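Local structure of Lin1840 protein (Listeria innocua serovar 6a, 4ZOC) at residues Gly32-Ala37 with Ala66-Gly71; Ile72-Leu77 with Asp344-Leu349. The protein is a family 3 beta-glucosidase that probably releases beta-D-glucose from the non-reducing ends of beta-glucosides and is involved in beta-1,2-glucan metabolism. The protein carries 2 engineered substitutions. All coordinates share one frame; numbering follows the deposited sequence.

Contact 1. Residues Gly32-Ala37 with Ala66-Gly71; sequences GTNKNA and ALDMIG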
ATOM      1  N   GLY A  32      -4.724 -39.198  27.594  1.00 20.40           N
ATOM      2  CA  GLY A  32      -6.063 -39.634  27.170  1.00 19.82           C
ATOM      3  C   GLY A  32      -6.387 -39.318  25.706  1.00 19.19           C
ATOM      4  O   GLY A  32      -7.453 -39.706  25.184  1.00 15.27           O
ATOM      5  N   THR A  33      -5.476 -38.651  25.023  1.00 18.01           N
ATOM      6  CA  THR A  33      -5.632 -38.416  23.598  1.00 16.93           C
ATOM      7  C   THR A  33      -5.701 -39.736  22.823  1.00 18.23           C
ATOM      8  O   THR A  33      -5.172 -40.765  23.258  1.00 18.03           O
ATOM      9  CB  THR A  33      -4.470 -37.550  23.037  1.00 16.38           C
ATOM     10  OG1 THR A  33      -4.775 -37.220  21.687  1.00 15.72           O
ATOM     11  CG2 THR A  33      -3.110 -38.294  23.079  1.00 18.33           C
ATOM     12  N   ASN A  34      -6.345 -39.758  21.676  1.00 23.45           N
ATOM     13  CA  ASN A  34      -6.343 -41.004  20.935  1.00 24.09           C
ATOM     14  C   ASN A  34      -5.684 -40.885  19.585  1.00 19.22           C
ATOM     15  O   ASN A  34      -5.927 -41.697  18.734  1.00 22.23           O
ATOM     16  CB  ASN A  34      -7.750 -41.592  20.829  1.00 25.91           C
ATOM     17  CG  ASN A  34      -8.513 -40.972  19.766  1.00 23.57           C
ATOM     18  OD1 ASN A  34      -8.236 -39.812  19.404  1.00 21.61           O
ATOM     19  ND2 ASN A  34      -9.384 -41.735  19.141  1.00 24.87           N
ATOM     20  N   LYS A  35      -4.861 -39.868  19.392  1.00 19.40           N
ATOM     21  CA  LYS A  35      -4.161 -39.675  18.123  1.00 17.75           C
ATOM     22  C   LYS A  35      -2.872 -38.885  18.361  1.00 20.28           C
ATOM     23  O   LYS A  35      -2.805 -37.990  19.234  1.00 19.10           O
ATOM     24  CB  LYS A  35      -5.069 -39.011  17.099  1.00 15.98           C
ATOM     25  CG  LYS A  35      -4.445 -38.791  15.760  1.00 19.22           C
ATOM     26  CD  LYS A  35      -5.420 -38.220  14.750  1.00 23.27           C
ATOM     27  CE  LYS A  35      -4.758 -38.279  13.377  1.00 27.02           C
ATOM     28  NZ  LYS A  35      -5.400 -37.293  12.504  1.00 34.38           N
ATOM     29  N   ASN A  36      -1.832 -39.221  17.584  1.00 22.51           N
ATOM     30  CA  ASN A  36      -0.542 -38.491  17.556  1.00 19.94           C
ATOM     31  C   ASN A  36       0.198 -38.609  18.882  1.00 19.48           C
ATOM     32  O   ASN A  36       0.978 -37.728  19.229  1.00 21.62           O
ATOM     33  CB  ASN A  36      -0.746 -37.008  17.154  1.00 20.47           C
ATOM     34  CG  ASN A  36      -1.018 -36.798  15.644  1.00 20.95           C
ATOM     35  OD1 ASN A  36      -1.905 -36.025  15.244  1.00 23.53           O
ATOM     36  ND2 ASN A  36      -0.256 -37.426  14.819  1.00 20.44           N
ATOM     37  N   ALA A  37      -0.053 -39.697  19.631  1.00 20.97           N
ATOM     38  CA  ALA A  37       0.685 -40.008  20.865  1.00 24.23           C
ATOM     39  C   ALA A  37       2.224 -39.994  20.679  1.00 26.28           C
ATOM     40  O   ALA A  37       2.940 -39.728  21.617  1.00 23.92           O
ATOM     41  CB  ALA A  37       0.245 -41.344  21.453  1.00 25.71           C
ATOM     42  N   ALA A  66     -14.506 -36.766  18.219  1.00 10.81           N
ATOM     43  CA  ALA A  66     -15.301 -36.899  19.461  1.00 11.55           C
ATOM     44  C   ALA A  66     -14.619 -37.793  20.444  1.00 11.58           C
ATOM     45  O   ALA A  66     -14.633 -37.485  21.603  1.00 11.55           O
ATOM     46  CB  ALA A  66     -16.674 -37.451  19.165  1.00 10.86           C
ATOM     47  N   LEU A  67     -13.979 -38.876  19.989  1.00 13.45           N
ATOM     48  CA  LEU A  67     -13.330 -39.796  20.925  1.00 14.79           C
ATOM     49  C   LEU A  67     -12.027 -39.181  21.522  1.00 15.42           C
ATOM     50  O   LEU A  67     -11.619 -39.499  22.648  1.00 14.08           O
ATOM     51  CB  LEU A  67     -13.046 -41.154  20.304  1.00 17.61           C
ATOM     52  CG  LEU A  67     -13.895 -42.375  20.621  1.00 25.03           C
ATOM     53  CD1 LEU A  67     -15.384 -42.134  20.796  1.00 23.80           C
ATOM     54  CD2 LEU A  67     -13.676 -43.470  19.571  1.00 19.26           C
ATOM     55  N   ASP A  68     -11.353 -38.363  20.721  1.00 12.92           N
ATOM     56  CA  ASP A  68     -10.209 -37.611  21.163  1.00 12.96           C
ATOM     57  C   ASP A  68     -10.689 -36.726  22.322  1.00 12.02           C
ATOM     58  O   ASP A  68     -10.123 -36.758  23.449  1.00 13.25           O
ATOM     59  CB  ASP A  68      -9.589 -36.781  20.020  1.00 12.28           C
ATOM     60  CG  ASP A  68      -8.097 -36.527  20.186  1.00 14.61           C
ATOM     61  OD1 ASP A  68      -7.460 -37.020  21.148  1.00 17.64           O
ATOM     62  OD2 ASP A  68      -7.532 -35.769  19.343  1.00 15.18           O
ATOM     63  N   MET A  69     -11.735 -35.962  22.075  1.00 12.44           N
ATOM     64  CA  MET A  69     -12.296 -35.075  23.095  1.00 12.15           C
ATOM     65  C   MET A  69     -12.689 -35.853  24.378  1.00 12.42           C
ATOM     66  O   MET A  69     -12.295 -35.510  25.514  1.00 12.54           O
ATOM     67  CB  MET A  69     -13.480 -34.328  22.494  1.00 11.98           C
ATOM     68  CG  MET A  69     -14.246 -33.399  23.415  1.00 11.76           C
ATOM     69  SD  MET A  69     -15.334 -34.097  24.641  1.00 13.91           S
ATOM     70  CE  MET A  69     -16.756 -34.478  23.611  1.00 16.20           C
ATOM     71  N   ILE A  70     -13.451 -36.898  24.204  1.00 11.87           N
ATOM     72  CA  ILE A  70     -13.965 -37.660  25.386  1.00 14.03           C
ATOM     73  C   ILE A  70     -12.842 -38.243  26.202  1.00 13.25           C
ATOM     74  O   ILE A  70     -12.866 -38.147  27.448  1.00 15.53           O
ATOM     75  CB  ILE A  70     -14.984 -38.730  24.969  1.00 14.13           C
ATOM     76  CG1 ILE A  70     -16.274 -38.090  24.473  1.00 16.14           C
ATOM     77  CG2 ILE A  70     -15.280 -39.697  26.136  1.00 17.29           C
ATOM     78  CD1 ILE A  70     -17.084 -39.000  23.570  1.00 18.21           C
ATOM     79  N   GLY A  71     -11.822 -38.785  25.529  1.00 14.80           N
ATOM     80  CA  GLY A  71     -10.669 -39.401  26.201  1.00 14.66           C
ATOM     81  C   GLY A  71      -9.916 -38.356  27.005  1.00 15.66           C
ATOM     82  O   GLY A  71      -9.539 -38.579  28.140  1.00 14.13           O
TER
HETATM   83  O   HOH W   1      -4.743 -35.837  18.932  1.00 13.68           O

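Contact 2. Residues Ile72-Leu77 with Asp344-Leu349; sequences IQEAYL and DPYRGL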
ATOM      1  N   ILE A  72      -9.684 -37.189  26.371  1.00 13.16           N
ATOM      2  CA  ILE A  72      -8.955 -36.124  26.985  1.00 11.34           C
ATOM      3  C   ILE A  72      -9.706 -35.546  28.151  1.00  9.92           C
ATOM      4  O   ILE A  72      -9.085 -35.327  29.202  1.00 11.73           O
ATOM      5  CB  ILE A  72      -8.606 -35.030  25.945  1.00 13.59           C
ATOM      6  CG1 ILE A  72      -7.531 -35.519  24.971  1.00 13.04           C
ATOM      7  CG2 ILE A  72      -8.121 -33.749  26.628  1.00 12.86           C
ATOM      8  CD1 ILE A  72      -7.419 -34.609  23.736  1.00 12.32           C
ATOM      9  N   GLN A  73     -11.002 -35.236  27.962  1.00  8.65           N
ATOM     10  CA  GLN A  73     -11.806 -34.620  29.001  1.00  9.90           C
ATOM     11  C   GLN A  73     -11.947 -35.632  30.190  1.00 12.41           C
ATOM     12  O   GLN A  73     -11.883 -35.260  31.389  1.00 13.16           O
ATOM     13  CB  GLN A  73     -13.163 -34.258  28.455  1.00  9.52           C
ATOM     14  CG  GLN A  73     -14.078 -33.460  29.381  1.00  8.86           C
ATOM     15  CD  GLN A  73     -13.614 -32.004  29.491  1.00 10.65           C
ATOM     16  OE1 GLN A  73     -12.571 -31.713  30.128  1.00 13.91           O
ATOM     17  NE2 GLN A  73     -14.363 -31.098  28.892  1.00 10.28           N
ATOM     18  N   GLU A  74     -12.098 -36.910  29.878  1.00 14.74           N
ATOM     19  CA  GLU A  74     -12.274 -37.920  30.952  1.00 16.10           C
ATOM     20  C   GLU A  74     -11.036 -38.049  31.812  1.00 17.28           C
ATOM     21  O   GLU A  74     -11.105 -37.979  33.040  1.00 16.57           O
ATOM     22  CB  GLU A  74     -12.698 -39.311  30.344  1.00 18.54           C
ATOM     23  CG  GLU A  74     -13.250 -40.248  31.421  1.00 26.87           C
ATOM     24  CD  GLU A  74     -14.068 -41.392  30.875  1.00 37.05           C
ATOM     25  OE1 GLU A  74     -13.861 -41.761  29.698  1.00 34.87           O
ATOM     26  OE2 GLU A  74     -14.929 -41.921  31.645  1.00 53.31           O
ATOM     27  N   ALA A  75      -9.864 -38.172  31.182  1.00 19.50           N
ATOM     28  CA  ALA A  75      -8.598 -38.184  31.919  1.00 18.07           C
ATOM     29  C   ALA A  75      -8.379 -36.891  32.687  1.00 17.70           C
ATOM     30  O   ALA A  75      -8.000 -36.893  33.834  1.00 15.99           O
ATOM     31  CB  ALA A  75      -7.432 -38.484  30.990  1.00 18.88           C
ATOM     32  N   TYR A  76      -8.692 -35.758  32.078  1.00 16.65           N
ATOM     33  CA  TYR A  76      -8.416 -34.500  32.704  1.00 12.75           C
ATOM     34  C   TYR A  76      -9.249 -34.344  33.990  1.00 14.02           C
ATOM     35  O   TYR A  76      -8.731 -33.892  35.017  1.00 14.76           O
ATOM     36  CB  TYR A  76      -8.794 -33.373  31.748  1.00 13.32           C
ATOM     37  CG  TYR A  76      -8.422 -31.990  32.239  1.00 11.01           C
ATOM     38  CD1 TYR A  76      -9.316 -31.225  32.939  1.00 13.24           C
ATOM     39  CD2 TYR A  76      -7.234 -31.433  31.886  1.00 15.13           C
ATOM     40  CE1 TYR A  76      -8.983 -29.951  33.382  1.00 12.81           C
ATOM     41  CE2 TYR A  76      -6.914 -30.121  32.235  1.00 13.01           C
ATOM     42  CZ  TYR A  76      -7.809 -29.392  32.986  1.00 12.83           C
ATOM     43  OH  TYR A  76      -7.494 -28.093  33.364  1.00 14.94           O
ATOM     44  N   LEU A  77     -10.542 -34.723  33.943  1.00 13.12           N
ATOM     45  CA  LEU A  77     -11.397 -34.569  35.082  1.00 13.89           C
ATOM     46  C   LEU A  77     -11.118 -35.601  36.175  1.00 16.53           C
ATOM     47  O   LEU A  77     -11.440 -35.332  37.323  1.00 15.16           O
ATOM     48  CB  LEU A  77     -12.873 -34.631  34.687  1.00 13.08           C
ATOM     49  CG  LEU A  77     -13.459 -33.460  33.888  1.00 13.44           C
ATOM     50  CD1 LEU A  77     -14.824 -33.749  33.381  1.00 14.27           C
ATOM     51  CD2 LEU A  77     -13.496 -32.207  34.708  1.00 17.40           C
ATOM     52  N   ASP A 344     -22.529 -30.584  32.096  1.00 15.22           N
ATOM     53  CA  ASP A 344     -22.162 -31.627  31.145  1.00 14.09           C
ATOM     54  C   ASP A 344     -20.882 -31.270  30.432  1.00 13.28           C
ATOM     55  O   ASP A 344     -20.908 -30.512  29.460  1.00 12.39           O
ATOM     56  CB  ASP A 344     -23.264 -31.829  30.119  1.00 14.52           C
ATOM     57  CG  ASP A 344     -22.941 -32.918  29.091  1.00 13.53           C
ATOM     58  OD1 ASP A 344     -21.952 -33.661  29.243  1.00 15.56           O
ATOM     59  OD2 ASP A 344     -23.725 -33.057  28.103  1.00 15.58           O
ATOM     60  N   PRO A 345     -19.763 -31.804  30.911  1.00 15.51           N
ATOM     61  CA  PRO A 345     -18.458 -31.485  30.332  1.00 14.53           C
ATOM     62  C   PRO A 345     -18.235 -32.115  28.947  1.00 12.88           C
ATOM     63  O   PRO A 345     -17.249 -31.789  28.323  1.00 14.46           O
ATOM     64  CB  PRO A 345     -17.469 -32.049  31.352  1.00 15.57           C
ATOM     65  CG  PRO A 345     -18.247 -32.994  32.192  1.00 18.26           C
ATOM     66  CD  PRO A 345     -19.666 -32.725  32.077  1.00 16.10           C
ATOM     67  N   TYR A 346     -19.116 -33.028  28.524  1.00 13.25           N
ATOM     68  CA  TYR A 346     -19.066 -33.669  27.220  1.00 12.52           C
ATOM     69  C   TYR A 346     -20.017 -33.080  26.204  1.00 14.04           C
ATOM     70  O   TYR A 346     -20.118 -33.610  25.090  1.00 13.36           O
ATOM     71  CB  TYR A 346     -19.352 -35.193  27.382  1.00 12.99           C
ATOM     72  CG  TYR A 346     -18.366 -35.813  28.351  1.00 15.93           C
ATOM     73  CD1 TYR A 346     -17.078 -36.094  27.963  1.00 14.62           C
ATOM     74  CD2 TYR A 346     -18.721 -36.094  29.685  1.00 19.40           C
ATOM     75  CE1 TYR A 346     -16.141 -36.564  28.848  1.00 16.73           C
ATOM     76  CE2 TYR A 346     -17.786 -36.558  30.579  1.00 18.29           C
ATOM     77  CZ  TYR A 346     -16.505 -36.804  30.154  1.00 20.40           C
ATOM     78  OH  TYR A 346     -15.595 -37.304  31.008  1.00 24.25           O
ATOM     79  N   ARG A 347     -20.707 -31.981  26.584  1.00 12.54           N
ATOM     80  CA  ARG A 347     -21.604 -31.220  25.746  1.00 13.12           C
ATOM     81  C   ARG A 347     -22.409 -32.094  24.783  1.00 14.06           C
ATOM     82  O   ARG A 347     -22.403 -31.948  23.536  1.00 12.77           O
ATOM     83  CB  ARG A 347     -20.818 -30.100  25.042  1.00 14.41           C
ATOM     84  CG  ARG A 347     -21.685 -28.947  24.685  1.00 13.73           C
ATOM     85  CD  ARG A 347     -20.967 -27.628  24.733  1.00 11.42           C
ATOM     86  NE  ARG A 347     -21.976 -26.625  24.425  1.00 10.28           N
ATOM     87  CZ  ARG A 347     -22.380 -26.294  23.200  1.00 10.52           C
ATOM     88  NH1 ARG A 347     -21.871 -26.875  22.121  1.00 11.89           N
ATOM     89  NH2 ARG A 347     -23.330 -25.388  23.074  1.00 11.42           N
ATOM     90  N   GLY A 348     -23.160 -33.003  25.396  1.00 15.62           N
ATOM     91  CA  GLY A 348     -24.161 -33.752  24.678  1.00 14.74           C
ATOM     92  C   GLY A 348     -23.743 -35.121  24.184  1.00 15.58           C
ATOM     93  O   GLY A 348     -24.578 -35.881  23.796  1.00 17.47           O
ATOM     94  N   LEU A 349     -22.466 -35.455  24.246  1.00 10.94           N
ATOM     95  CA  LEU A 349     -21.992 -36.610  23.578  1.00 14.23           C
ATOM     96  C   LEU A 349     -21.837 -37.902  24.401  1.00 16.91           C
ATOM     97  O   LEU A 349     -21.683 -38.963  23.835  1.00 17.70           O
ATOM     98  CB  LEU A 349     -20.660 -36.303  22.940  1.00 15.51           C
ATOM     99  CG  LEU A 349     -20.634 -35.202  21.876  1.00 16.24           C
ATOM    100  CD1 LEU A 349     -19.278 -35.324  21.130  1.00 16.15           C
ATOM    101  CD2 LEU A 349     -21.804 -35.301  20.931  1.00 19.20           C
TER

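Contact 1. Residues Gly32-Ala37 with Ala66-Gly71
The carboxylate of D68 is engaged by T33 and N34 from two directions. T33 OG1 donates to D68 OD1 at 2.7 Å, on that oxygen's syn lone pair. From above the carboxylate plane, 45° out of it, N34 N donates to D68 OD1 at 3.0 Å. The amide of N34 is turned 40° against the carboxylate, and N34 CG is 4.0 Å from D68 CA. D68 holds CG anti to its backbone N (chi1 -152°), which carries the carboxylate out to the loop. T33 lies alongside it and points the same way. The other oxygen, D68 OD2, is hydrogen-bonded to S64 OG and takes a hydrogen bond from water 1 at 2.8 Å. That water also donates to K35 O at 2.9 Å, so D68 binds T33 and N34 directly and K35 through water.

This is the TIM-barrel domain of a family 3 glycosidase. The loop after strand 23-25 here meets the first turns of helix 66-79, which follows the next barrel strand, 59-61. S65 OG accepts from the backbone N of D68, at the start of that helix.

G32 and G71 meet backbone to backbone, their CA atoms 4.7 Å apart. With no side chain between them, G71 CA makes a CH...O contact of 3.4 Å with G32 O. L67 lies across the side chain of N34 at about a right angle.

Contact 2. Residues Ile72-Leu77 with Asp344-Leu349
Q73 on helix 66-79 faces P345 in a loop of two overlapping turns, type I from D344 to R347 and type I' from Y346 to L349, and their CA atoms are 7.5 Å apart. The one hydrogen bond between the segments runs from Q73 NE2 to P345 O, at 3.0 Å and 151° at the hydrogen. The donor lies somewhat off the carbonyl plane. Q73 reaches it by bending at chi2 (74°), which turns the amide toward the loop. Its OE1 accepts from the backbone N of L86, so the amide is tied on both sides.

Y346 lays its ring beside the helix. Q73 CG approaches Y346 CE1 obliquely at 3.8 Å, with the amide plane 80° from the ring. The ring edge faces the backbone N of E74, and Y346 OH comes to 3.4 Å from E74 CA. L77 adds an apolar contact, its CD1 3.7 Å from P345 CG. K350 makes a cation-pi contact with Y346.

D344 shapes the loop from within. Its OD1 accepts from Y346 N at 3.0 Å, an Asx turn, and its OD2 from G348 N at 2.8 Å. The loop follows helix 322-338 and packs on helix 66-79, outside the TIM barrel. The chemistry is mixed: one hydrogen bond from the Q73 amide ties P345 O to the helix, apolar surfaces flank it, and that buried amide has partners for both oxygen and nitrogen.

Contacts 1 and 2 share helix 66-79 of the TIM barrel, contact 1 on its first turns and contact 2 on the turns that follow. Their centres are 11 Å apart, and both segments of contact 1 come before those of contact 2 in the sequence. They also touch: M69 CE packs on L349 CD1 at 3.6 Å, and T33 CA on I72 CG1 at 3.7 Å. The helix is thus met by a loop close in sequence, after strand 23-25, and by a distant one. Together the contacts join the first loops of the barrel domain and the segment that follows helix 322-338, near the middle of the chain. Both lie near the surface and away from the annotated sites.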